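Local coordinates for protein probable ribosomal RNA small subunit methyltransferase (Thermus thermophilus, PDB 3DMG) that probably transfers methyl groups from S-adenosyl-L-methionine to small-subunit ribosomal RNA, and also binds guanosine, at residues 74-79 with 284-289; 236-241 with 259-264; 303-308 with 337-342. All coordinates share one frame; numbering follows the deposited sequence.

Interaction 1 (74-79 with 284-289). With SAH (S-adenosyl-L-homocysteine), chain H.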
loop_
_atom_site.group_PDB
_atom_site.type_symbol
_atom_site.label_atom_id
_atom_site.label_comp_id
_atom_site.label_asym_id
_atom_site.label_seq_id
_atom_site.Cartn_x
_atom_site.Cartn_y
_atom_site.Cartn_z
ATOM N N THR A 74 3.964 -6.414 -2.088
ATOM C CA THR A 74 4.339 -5.008 -2.016
ATOM C C THR A 74 4.205 -4.385 -0.629
ATOM O O THR A 74 4.865 -3.377 -0.353
ATOM C CB THR A 74 3.515 -4.160 -3.009
ATOM O OG1 THR A 74 2.108 -4.403 -2.776
ATOM C CG2 THR A 74 3.833 -4.580 -4.446
ATOM N N SER A 75 3.336 -4.949 0.228
ATOM C CA SER A 75 3.088 -4.353 1.531
ATOM C C SER A 75 4.101 -4.806 2.560
ATOM O O SER A 75 4.277 -6.004 2.801
ATOM C CB SER A 75 1.688 -4.736 2.009
ATOM O OG SER A 75 1.541 -4.505 3.424
ATOM N N ARG A 76 4.758 -3.844 3.202
ATOM C CA ARG A 76 5.696 -4.179 4.270
ATOM C C ARG A 76 5.020 -4.906 5.436
ATOM O O ARG A 76 5.538 -5.929 5.913
ATOM C CB ARG A 76 6.453 -2.923 4.748
ATOM C CG ARG A 76 7.803 -3.268 5.327
ATOM C CD ARG A 76 8.866 -3.427 4.224
ATOM N NE ARG A 76 10.116 -3.927 4.800
ATOM C CZ ARG A 76 11.283 -3.852 4.171
ATOM N NH1 ARG A 76 11.372 -3.316 2.963
ATOM N NH2 ARG A 76 12.377 -4.326 4.759
ATOM N N ALA A 77 3.839 -4.416 5.844
ATOM C CA ALA A 77 3.067 -5.043 6.930
ATOM C C ALA A 77 2.798 -6.506 6.592
ATOM O O ALA A 77 2.950 -7.376 7.450
ATOM C CB ALA A 77 1.747 -4.301 7.169
ATOM N N ALA A 78 2.410 -6.785 5.353
ATOM C CA ALA A 78 2.094 -8.176 4.986
ATOM C C ALA A 78 3.353 -9.038 4.986
ATOM O O ALA A 78 3.308 -10.182 5.438
ATOM C CB ALA A 78 1.399 -8.238 3.648
ATOM N N PHE A 79 4.468 -8.521 4.447
ATOM C CA PHE A 79 5.692 -9.306 4.449
ATOM C C PHE A 79 6.179 -9.607 5.901
ATOM O O PHE A 79 6.680 -10.699 6.171
ATOM C CB PHE A 79 6.734 -8.605 3.570
ATOM C CG PHE A 79 6.409 -8.665 2.112
ATOM N N ALA A 284 13.483 7.617 1.431
ATOM C CA ALA A 284 12.224 7.036 0.982
ATOM C C ALA A 284 12.180 5.608 1.500
ATOM O O ALA A 284 12.698 4.678 0.855
ATOM C CB ALA A 284 12.160 7.071 -0.535
ATOM N N LEU A 285 11.578 5.439 2.678
ATOM C CA LEU A 285 11.632 4.151 3.365
ATOM C C LEU A 285 10.392 3.313 3.117
ATOM O O LEU A 285 9.263 3.816 3.143
ATOM C CB LEU A 285 11.803 4.338 4.862
ATOM C CG LEU A 285 13.003 5.188 5.290
ATOM C CD1 LEU A 285 13.076 5.221 6.805
ATOM C CD2 LEU A 285 14.302 4.644 4.709
ATOM N N HIS A 286 10.628 2.035 2.851
ATOM C CA HIS A 286 9.563 1.053 2.756
ATOM C C HIS A 286 9.338 0.541 4.171
ATOM O O HIS A 286 10.170 -0.185 4.736
ATOM C CB HIS A 286 9.998 -0.081 1.824
ATOM C CG HIS A 286 8.884 -1.016 1.467
ATOM N ND1 HIS A 286 9.091 -2.295 1.001
ATOM C CD2 HIS A 286 7.541 -0.840 1.503
ATOM C CE1 HIS A 286 7.923 -2.878 0.770
ATOM N NE2 HIS A 286 6.965 -2.003 1.050
ATOM N N SER A 287 8.206 0.922 4.748
ATOM C CA SER A 287 8.015 0.800 6.179
ATOM C C SER A 287 6.543 0.700 6.525
ATOM O O SER A 287 5.728 1.390 5.928
ATOM C CB SER A 287 8.597 2.060 6.831
ATOM O OG SER A 287 8.531 1.992 8.257
ATOM N N ASP A 288 6.232 -0.166 7.492
ATOM C CA ASP A 288 4.884 -0.206 8.067
ATOM C C ASP A 288 4.847 0.835 9.171
ATOM O O ASP A 288 5.418 0.629 10.262
ATOM C CB ASP A 288 4.607 -1.593 8.654
ATOM C CG ASP A 288 3.226 -1.713 9.268
ATOM O OD1 ASP A 288 2.383 -0.818 9.057
ATOM O OD2 ASP A 288 2.991 -2.725 9.944
ATOM N N VAL A 289 4.212 1.959 8.871
ATOM C CA VAL A 289 4.280 3.149 9.748
ATOM C C VAL A 289 5.763 3.436 10.082
ATOM O O VAL A 289 6.569 3.625 9.153
ATOM C CB VAL A 289 3.315 3.069 10.975
ATOM C CG1 VAL A 289 3.118 4.452 11.591
ATOM C CG2 VAL A 289 1.957 2.487 10.552
HETATM N N SAH H . 1.332 11.507 1.199
HETATM C CA SAH H . 0.801 11.138 -0.157
HETATM C CB SAH H . -0.092 9.892 -0.108
HETATM C CG SAH H . -1.243 9.962 0.887
HETATM S SD SAH H . -2.417 8.588 0.739
HETATM C C SAH H . -0.008 12.291 -0.728
HETATM O O SAH H . -0.337 13.175 0.072
HETATM O OXT SAH H . -0.318 12.278 -1.919
HETATM C "C5'" SAH H . -1.965 7.583 2.193
HETATM C "C4'" SAH H . -0.677 6.782 1.984
HETATM O "O4'" SAH H . -0.541 6.015 3.179
HETATM C "C3'" SAH H . -0.658 5.839 0.762
HETATM O "O3'" SAH H . 0.461 6.117 -0.062
HETATM C "C2'" SAH H . -0.598 4.472 1.452
HETATM O "O2'" SAH H . 0.016 3.466 0.679
HETATM C "C1'" SAH H . 0.087 4.832 2.759
HETATM N N9 SAH H . -0.034 3.775 3.752
HETATM C C8 SAH H . -1.092 2.916 3.934
HETATM N N7 SAH H . -0.780 2.097 4.971
HETATM C C5 SAH H . 0.449 2.446 5.450
HETATM C C6 SAH H . 1.256 1.921 6.463
HETATM N N6 SAH H . 0.875 0.857 7.203
HETATM N N1 SAH H . 2.474 2.549 6.667
HETATM C C2 SAH H . 2.913 3.605 5.898
HETATM N N3 SAH H . 2.142 4.091 4.858
HETATM C C4 SAH H . 0.925 3.509 4.669
#
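His286, ending strand 283-286, turns its ring toward the start of helix 76-84 and meets Thr74 and Arg76. Its CG lies anti to the backbone N (chi1 -170°), which carries the ring out to the loop before the helix, where NE2 donates to Thr74 O at 2.9 Å. The bond is bent (133° at the hydrogen), consistent with NE2 being shared with Asp263 O. Arg76 passes over the ring, with CD 3.6 Å from the His286 ring centroid in a CH-pi contact, its guanidinium nearly at right angles to the imidazole. Replacing His286 with alanine is likely to leave Thr74 O and Asp263 O without this shared donor and Arg76 CD without the ring face it packs on. The Ser287 backbone passes Arg76 CB, with Ser287 C 4.0 Å from it. Asp288 then reaches toward the helix, with OD2 3.4 Å from Ala77 CB. Its OD1 accepts SAH N6 at 2.9 Å and also pairs with Tyr8, whereas OD2 forms a salt bridge with Lys24. Val289 N donates to SAH N1, also at 2.9 Å. The adenine edge is thus read as donor and acceptor, a pattern consistent with adenine recognition, and these partners probably keep the Asp288 carboxylate from turning.

Interaction 2 (236-241 with 259-264). With SAH (S-adenosyl-L-homocysteine), chain H.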
loop_
_atom_site.group_PDB
_atom_site.type_symbol
_atom_site.label_atom_id
_atom_site.label_comp_id
_atom_site.label_asym_id
_atom_site.label_seq_id
_atom_site.Cartn_x
_atom_site.Cartn_y
_atom_site.Cartn_z
ATOM N N GLN A 236 13.912 18.521 10.701
ATOM C CA GLN A 236 13.708 17.100 10.439
ATOM C C GLN A 236 12.218 16.823 10.329
ATOM O O GLN A 236 11.461 17.097 11.257
ATOM C CB GLN A 236 14.360 16.256 11.526
ATOM C CG GLN A 236 15.877 16.190 11.374
ATOM C CD GLN A 236 16.565 15.552 12.560
ATOM O OE1 GLN A 236 16.031 15.539 13.668
ATOM N NE2 GLN A 236 17.765 15.029 12.336
ATOM N N VAL A 237 11.820 16.283 9.181
ATOM C CA VAL A 237 10.407 16.054 8.875
ATOM C C VAL A 237 10.163 14.585 8.644
ATOM O O VAL A 237 10.944 13.939 7.963
ATOM C CB VAL A 237 9.975 16.828 7.593
ATOM C CG1 VAL A 237 8.529 16.503 7.170
ATOM C CG2 VAL A 237 10.158 18.336 7.819
ATOM N N LEU A 238 9.083 14.066 9.224
ATOM C CA LEU A 238 8.575 12.735 8.896
ATOM C C LEU A 238 7.258 12.861 8.137
ATOM O O LEU A 238 6.347 13.576 8.585
ATOM C CB LEU A 238 8.366 11.901 10.164
ATOM C CG LEU A 238 7.911 10.448 9.975
ATOM C CD1 LEU A 238 8.948 9.608 9.232
ATOM C CD2 LEU A 238 7.608 9.866 11.357
ATOM N N ASP A 239 7.179 12.183 6.989
ATOM C CA ASP A 239 5.976 12.190 6.146
ATOM C C ASP A 239 5.393 10.796 6.290
ATOM O O ASP A 239 5.967 9.815 5.769
ATOM C CB ASP A 239 6.353 12.509 4.686
ATOM C CG ASP A 239 5.169 12.515 3.738
ATOM O OD1 ASP A 239 4.051 12.195 4.146
ATOM O OD2 ASP A 239 5.387 12.851 2.556
ATOM N N LEU A 240 4.299 10.686 7.042
ATOM C CA LEU A 240 3.676 9.369 7.282
ATOM C C LEU A 240 2.756 8.998 6.117
ATOM O O LEU A 240 1.723 9.637 5.890
ATOM C CB LEU A 240 2.862 9.396 8.580
ATOM C CG LEU A 240 3.622 9.514 9.890
ATOM C CD1 LEU A 240 2.691 9.908 11.020
ATOM C CD2 LEU A 240 4.354 8.205 10.238
ATOM N N GLY A 241 3.133 7.948 5.383
ATOM C CA GLY A 241 2.368 7.522 4.212
ATOM C C GLY A 241 2.727 8.412 3.040
ATOM O O GLY A 241 1.861 9.101 2.497
ATOM N N VAL A 259 12.151 12.396 5.916
ATOM C CA VAL A 259 12.065 10.938 5.873
ATOM C C VAL A 259 10.633 10.608 5.513
ATOM O O VAL A 259 9.727 11.047 6.202
ATOM C CB VAL A 259 12.422 10.306 7.239
ATOM C CG1 VAL A 259 12.183 8.782 7.208
ATOM C CG2 VAL A 259 13.873 10.612 7.629
ATOM N N GLY A 260 10.441 9.874 4.422
ATOM C CA GLY A 260 9.119 9.371 4.042
ATOM C C GLY A 260 9.029 7.928 4.461
ATOM O O GLY A 260 9.982 7.176 4.274
ATOM N N VAL A 261 7.913 7.552 5.089
ATOM C CA VAL A 261 7.645 6.132 5.346
ATOM C C VAL A 261 6.391 5.740 4.577
ATOM O O VAL A 261 5.413 6.485 4.539
ATOM C CB VAL A 261 7.533 5.779 6.842
ATOM C CG1 VAL A 261 8.894 5.899 7.517
ATOM C CG2 VAL A 261 6.440 6.633 7.570
ATOM N N GLU A 262 6.459 4.586 3.929
ATOM C CA GLU A 262 5.393 4.132 3.031
ATOM C C GLU A 262 5.356 2.606 2.985
ATOM O O GLU A 262 6.382 1.971 2.762
ATOM C CB GLU A 262 5.669 4.723 1.649
ATOM C CG GLU A 262 4.809 4.179 0.509
ATOM C CD GLU A 262 3.337 4.395 0.759
ATOM O OE1 GLU A 262 2.908 5.576 0.915
ATOM O OE2 GLU A 262 2.599 3.381 0.774
ATOM N N ASP A 263 4.180 2.024 3.207
ATOM C CA ASP A 263 4.043 0.578 3.282
ATOM C C ASP A 263 4.046 -0.092 1.921
ATOM O O ASP A 263 4.356 -1.276 1.855
ATOM C CB ASP A 263 2.746 0.243 4.031
ATOM C CG ASP A 263 2.599 -1.238 4.329
ATOM O OD1 ASP A 263 3.433 -1.771 5.074
ATOM O OD2 ASP A 263 1.623 -1.860 3.815
ATOM N N ASP A 264 3.703 0.650 0.861
ATOM C CA ASP A 264 3.552 0.047 -0.471
ATOM C C ASP A 264 4.816 0.229 -1.297
ATOM O O ASP A 264 5.202 1.369 -1.593
ATOM C CB ASP A 264 2.345 0.681 -1.192
ATOM C CG ASP A 264 2.298 0.347 -2.667
ATOM O OD1 ASP A 264 2.499 -0.823 -3.012
ATOM O OD2 ASP A 264 2.033 1.260 -3.485
HETATM N N SAH H . 1.332 11.507 1.199
HETATM C CA SAH H . 0.801 11.138 -0.157
HETATM C CB SAH H . -0.092 9.892 -0.108
HETATM C CG SAH H . -1.243 9.962 0.887
HETATM S SD SAH H . -2.417 8.588 0.739
HETATM C C SAH H . -0.008 12.291 -0.728
HETATM O O SAH H . -0.337 13.175 0.072
HETATM O OXT SAH H . -0.318 12.278 -1.919
HETATM C "C5'" SAH H . -1.965 7.583 2.193
HETATM C "C4'" SAH H . -0.677 6.782 1.984
HETATM O "O4'" SAH H . -0.541 6.015 3.179
HETATM C "C3'" SAH H . -0.658 5.839 0.762
HETATM O "O3'" SAH H . 0.461 6.117 -0.062
HETATM C "C2'" SAH H . -0.598 4.472 1.452
HETATM O "O2'" SAH H . 0.016 3.466 0.679
HETATM C "C1'" SAH H . 0.087 4.832 2.759
HETATM N N9 SAH H . -0.034 3.775 3.752
HETATM C C8 SAH H . -1.092 2.916 3.934
HETATM N N7 SAH H . -0.780 2.097 4.971
HETATM C C5 SAH H . 0.449 2.446 5.450
HETATM C C6 SAH H . 1.256 1.921 6.463
HETATM N N6 SAH H . 0.875 0.857 7.203
HETATM N N1 SAH H . 2.474 2.549 6.667
HETATM C C2 SAH H . 2.913 3.605 5.898
HETATM N N3 SAH H . 2.142 4.091 4.858
HETATM C C4 SAH H . 0.925 3.509 4.669
#
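Glu262 carries CG anti to its backbone N (chi1 170°) and then bends at chi2 (59°), a course that brings OE1 back to 3.5 Å from Gly241 C, just past the end of the neighbouring strand. Val261 places CG2 in the crowded position between its backbone N and carbonyl carbon, where it lies alongside Leu240 CD2 at 3.7 Å, both side chains pointing the same way. On the same face of the sheet, Leu238 crosses Val259 and its CD1 rests 3.9 Å from Val259 CG1, close to Val261 CG1 as well. The backbones pair in parallel, their strand directions 17° apart: Val259 N binds Val237 O, Asp239 N binds Val259 O, Val261 N binds Asp239 O, and Gly241 N closes the ladder on Val261 O. SAH O3' donates to Glu262 OE1 at 2.7 Å and SAH O2' to Glu262 OE2 at 2.6 Å, while Asp264 N reaches the anti lone pair of Glu262 OE2 and Gly243 N binds OE1; each carboxylate oxygen thus has a ribose hydroxyl and a backbone N-H as partners. SAH N donates to Gly241 O at 2.8 Å. At Gly241, whose phi is positive, a side chain would run into the ribose oxygen SAH O4'. A beta-alpha-beta unit whose first strand ends in a glycine turn and whose second ends in a ribose-binding acid is the signature of Rossmann-like methyltransferases.

Interaction 3 (303-308 with 337-342). With SAH (S-adenosyl-L-homocysteine), chain H.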
loop_
_atom_site.group_PDB
_atom_site.type_symbol
_atom_site.label_atom_id
_atom_site.label_comp_id
_atom_site.label_asym_id
_atom_site.label_seq_id
_atom_site.Cartn_x
_atom_site.Cartn_y
_atom_site.Cartn_z
ATOM N N VAL A 303 4.130 15.367 9.075
ATOM C CA VAL A 303 2.995 15.649 8.190
ATOM C C VAL A 303 2.344 14.367 7.728
ATOM O O VAL A 303 3.017 13.348 7.582
ATOM C CB VAL A 303 3.400 16.505 6.955
ATOM C CG1 VAL A 303 3.959 17.841 7.418
ATOM C CG2 VAL A 303 4.404 15.757 6.066
ATOM N N THR A 304 1.041 14.417 7.493
ATOM C CA THR A 304 0.365 13.241 6.954
ATOM C C THR A 304 -0.979 13.544 6.299
ATOM O O THR A 304 -1.770 14.340 6.809
ATOM C CB THR A 304 0.188 12.127 8.041
ATOM O OG1 THR A 304 -0.318 10.937 7.428
ATOM C CG2 THR A 304 -0.786 12.565 9.157
ATOM N N ASN A 305 -1.191 12.899 5.158
ATOM C CA ASN A 305 -2.517 12.739 4.564
ATOM C C ASN A 305 -2.830 11.237 4.727
ATOM O O ASN A 305 -2.438 10.435 3.874
ATOM C CB ASN A 305 -2.501 13.140 3.085
ATOM C CG ASN A 305 -3.855 13.037 2.457
ATOM O OD1 ASN A 305 -4.802 12.631 3.114
ATOM N ND2 ASN A 305 -3.972 13.423 1.185
ATOM N N PRO A 306 -3.439 10.843 5.859
ATOM C CA PRO A 306 -3.550 9.398 6.126
ATOM C C PRO A 306 -4.478 8.662 5.177
ATOM O O PRO A 306 -5.371 9.285 4.562
ATOM C CB PRO A 306 -4.111 9.334 7.558
ATOM C CG PRO A 306 -3.839 10.681 8.140
ATOM C CD PRO A 306 -3.954 11.643 6.985
ATOM N N PRO A 307 -4.315 7.342 5.078
ATOM C CA PRO A 307 -5.255 6.572 4.262
ATOM C C PRO A 307 -6.669 6.674 4.818
ATOM O O PRO A 307 -6.853 6.924 6.010
ATOM C CB PRO A 307 -4.743 5.138 4.406
ATOM C CG PRO A 307 -3.910 5.145 5.625
ATOM C CD PRO A 307 -3.302 6.487 5.723
ATOM N N PHE A 308 -7.658 6.486 3.951
ATOM C CA PHE A 308 -9.052 6.402 4.397
ATOM C C PHE A 308 -9.778 5.358 3.583
ATOM O O PHE A 308 -9.380 5.060 2.450
ATOM C CB PHE A 308 -9.762 7.761 4.319
ATOM C CG PHE A 308 -9.957 8.282 2.917
ATOM C CD1 PHE A 308 -11.164 8.077 2.247
ATOM C CD2 PHE A 308 -8.939 8.992 2.275
ATOM C CE1 PHE A 308 -11.339 8.559 0.957
ATOM C CE2 PHE A 308 -9.108 9.469 0.990
ATOM C CZ PHE A 308 -10.311 9.258 0.329
ATOM N N PHE A 337 0.935 18.147 11.387
ATOM C CA PHE A 337 -0.128 18.552 10.461
ATOM C C PHE A 337 -0.776 17.299 9.887
ATOM O O PHE A 337 -0.083 16.407 9.389
ATOM C CB PHE A 337 0.421 19.363 9.284
ATOM C CG PHE A 337 1.024 20.683 9.660
ATOM C CD1 PHE A 337 0.294 21.863 9.541
ATOM C CD2 PHE A 337 2.336 20.756 10.109
ATOM C CE1 PHE A 337 0.862 23.083 9.873
ATOM C CE2 PHE A 337 2.909 21.968 10.446
ATOM C CZ PHE A 337 2.172 23.139 10.333
ATOM N N LEU A 338 -2.105 17.253 9.925
ATOM C CA LEU A 338 -2.868 16.140 9.376
ATOM C C LEU A 338 -4.022 16.675 8.541
ATOM O O LEU A 338 -4.674 17.637 8.929
ATOM C CB LEU A 338 -3.420 15.271 10.506
ATOM C CG LEU A 338 -4.319 14.084 10.146
ATOM C CD1 LEU A 338 -4.154 12.943 11.131
ATOM C CD2 LEU A 338 -5.775 14.554 10.107
ATOM N N VAL A 339 -4.265 16.055 7.393
ATOM C CA VAL A 339 -5.378 16.465 6.539
ATOM C C VAL A 339 -6.324 15.293 6.280
ATOM O O VAL A 339 -5.878 14.158 6.048
ATOM C CB VAL A 339 -4.880 17.138 5.225
ATOM C CG1 VAL A 339 -4.146 16.155 4.333
ATOM C CG2 VAL A 339 -6.075 17.787 4.441
ATOM N N SER A 340 -7.630 15.563 6.343
ATOM C CA SER A 340 -8.613 14.523 6.074
ATOM C C SER A 340 -9.936 15.060 5.565
ATOM O O SER A 340 -10.198 16.262 5.587
ATOM C CB SER A 340 -8.867 13.670 7.322
ATOM O OG SER A 340 -9.767 14.288 8.211
ATOM N N ASN A 341 -10.777 14.123 5.148
ATOM C CA ASN A 341 -12.169 14.423 4.857
ATOM C C ASN A 341 -12.840 15.028 6.098
ATOM O O ASN A 341 -12.527 14.656 7.236
ATOM C CB ASN A 341 -12.862 13.167 4.351
ATOM C CG ASN A 341 -12.263 12.675 3.041
ATOM O OD1 ASN A 341 -11.811 13.474 2.213
ATOM N ND2 ASN A 341 -12.243 11.364 2.851
ATOM N N PRO A 342 -13.725 16.013 5.892
ATOM C CA PRO A 342 -14.186 16.812 7.024
ATOM C C PRO A 342 -14.889 16.064 8.156
ATOM O O PRO A 342 -14.912 16.566 9.272
ATOM C CB PRO A 342 -15.154 17.805 6.372
ATOM C CG PRO A 342 -14.675 17.909 4.957
ATOM C CD PRO A 342 -14.284 16.501 4.620
HETATM N N SAH H . 1.332 11.507 1.199
HETATM C CA SAH H . 0.801 11.138 -0.157
HETATM C CB SAH H . -0.092 9.892 -0.108
HETATM C CG SAH H . -1.243 9.962 0.887
HETATM S SD SAH H . -2.417 8.588 0.739
HETATM C C SAH H . -0.008 12.291 -0.728
HETATM O O SAH H . -0.337 13.175 0.072
HETATM O OXT SAH H . -0.318 12.278 -1.919
HETATM C "C5'" SAH H . -1.965 7.583 2.193
HETATM C "C4'" SAH H . -0.677 6.782 1.984
HETATM O "O4'" SAH H . -0.541 6.015 3.179
HETATM C "C3'" SAH H . -0.658 5.839 0.762
HETATM O "O3'" SAH H . 0.461 6.117 -0.062
HETATM C "C2'" SAH H . -0.598 4.472 1.452
HETATM O "O2'" SAH H . 0.016 3.466 0.679
HETATM C "C1'" SAH H . 0.087 4.832 2.759
HETATM N N9 SAH H . -0.034 3.775 3.752
HETATM C C8 SAH H . -1.092 2.916 3.934
HETATM N N7 SAH H . -0.780 2.097 4.971
HETATM C C5 SAH H . 0.449 2.446 5.450
HETATM C C6 SAH H . 1.256 1.921 6.463
HETATM N N6 SAH H . 0.875 0.857 7.203
HETATM N N1 SAH H . 2.474 2.549 6.667
HETATM C C2 SAH H . 2.913 3.605 5.898
HETATM N N3 SAH H . 2.142 4.091 4.858
HETATM C C4 SAH H . 0.925 3.509 4.669
HETATM O O HOH W 1 -6.817 11.632 5.184
#
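The sequence Asn305-Pro306-Pro307-Phe308 is the Asn-Pro-Pro-Phe motif of methyltransferases that modify amino groups, and it follows the carboxyl end of strand 299-304, which pairs with strand 334-340. The strands are parallel here: Thr304 N binds Phe337 O at 3.0 Å and Val339 N binds Thr304 O at 3.1 Å. Thr304 and Leu338 lie side by side on one face of the sheet, and Pro306 crosses Leu338 at about a right angle, its CG 3.8 Å from Leu338 CD1. Thr304 OG1 itself is bound to Leu240 O on the strand beyond. Where the motif departs from the sheet, Pro306 CD sits 3.3 Å from Val339 O, and a water 2.8 Å from both Pro306 O and Val339 O bridges the two carbonyls.

Asn305 has CG anti to its backbone N (chi1 -178°), an extended course that lays its amide against Val339 CG1, 3.7 Å from Asn305 CG, while ND2 is hydrogen-bonded to Ser216 OG. Its backbone oxygen, Asn305 O, is 3.3 Å from SAH CG, close to the sulfur where a donor methyl would be carried. Asn305, Phe308 and Asn341, together with Asp213, bind guanosine, which places the probable substrate pocket at this end of the strands. There Asn341 turns its amide nearly at right angles to the Phe308 ring and sets ND2 3.4 Å above the ring plane, nearest the CD1-CE1 side of Phe308.

In the fold
All three contacts touch SAH and reach one sheet, whose neighbouring strands run 283-286, 257-262, 236-240, 299-304, 334-340; only interaction 1 brings in a helix from outside it. Interaction 2 is wholly buried and combines a regular backbone ladder with apolar packing. Interaction 3 has the same parallel pairing at its start but opens to an exposed aromatic at the guanosine site. Interaction 1, also largely buried, rests on one histidine-to-carbonyl bond and a CH-pi contact in place of strand pairing. Asp263 joins interactions 1 and 2, bonding to Ser75 and Ala77. Interaction 1 binds the adenine edge, interaction 2 the ribose hydroxyls and the tail's amino group, and interaction 3 packs near the sulfur.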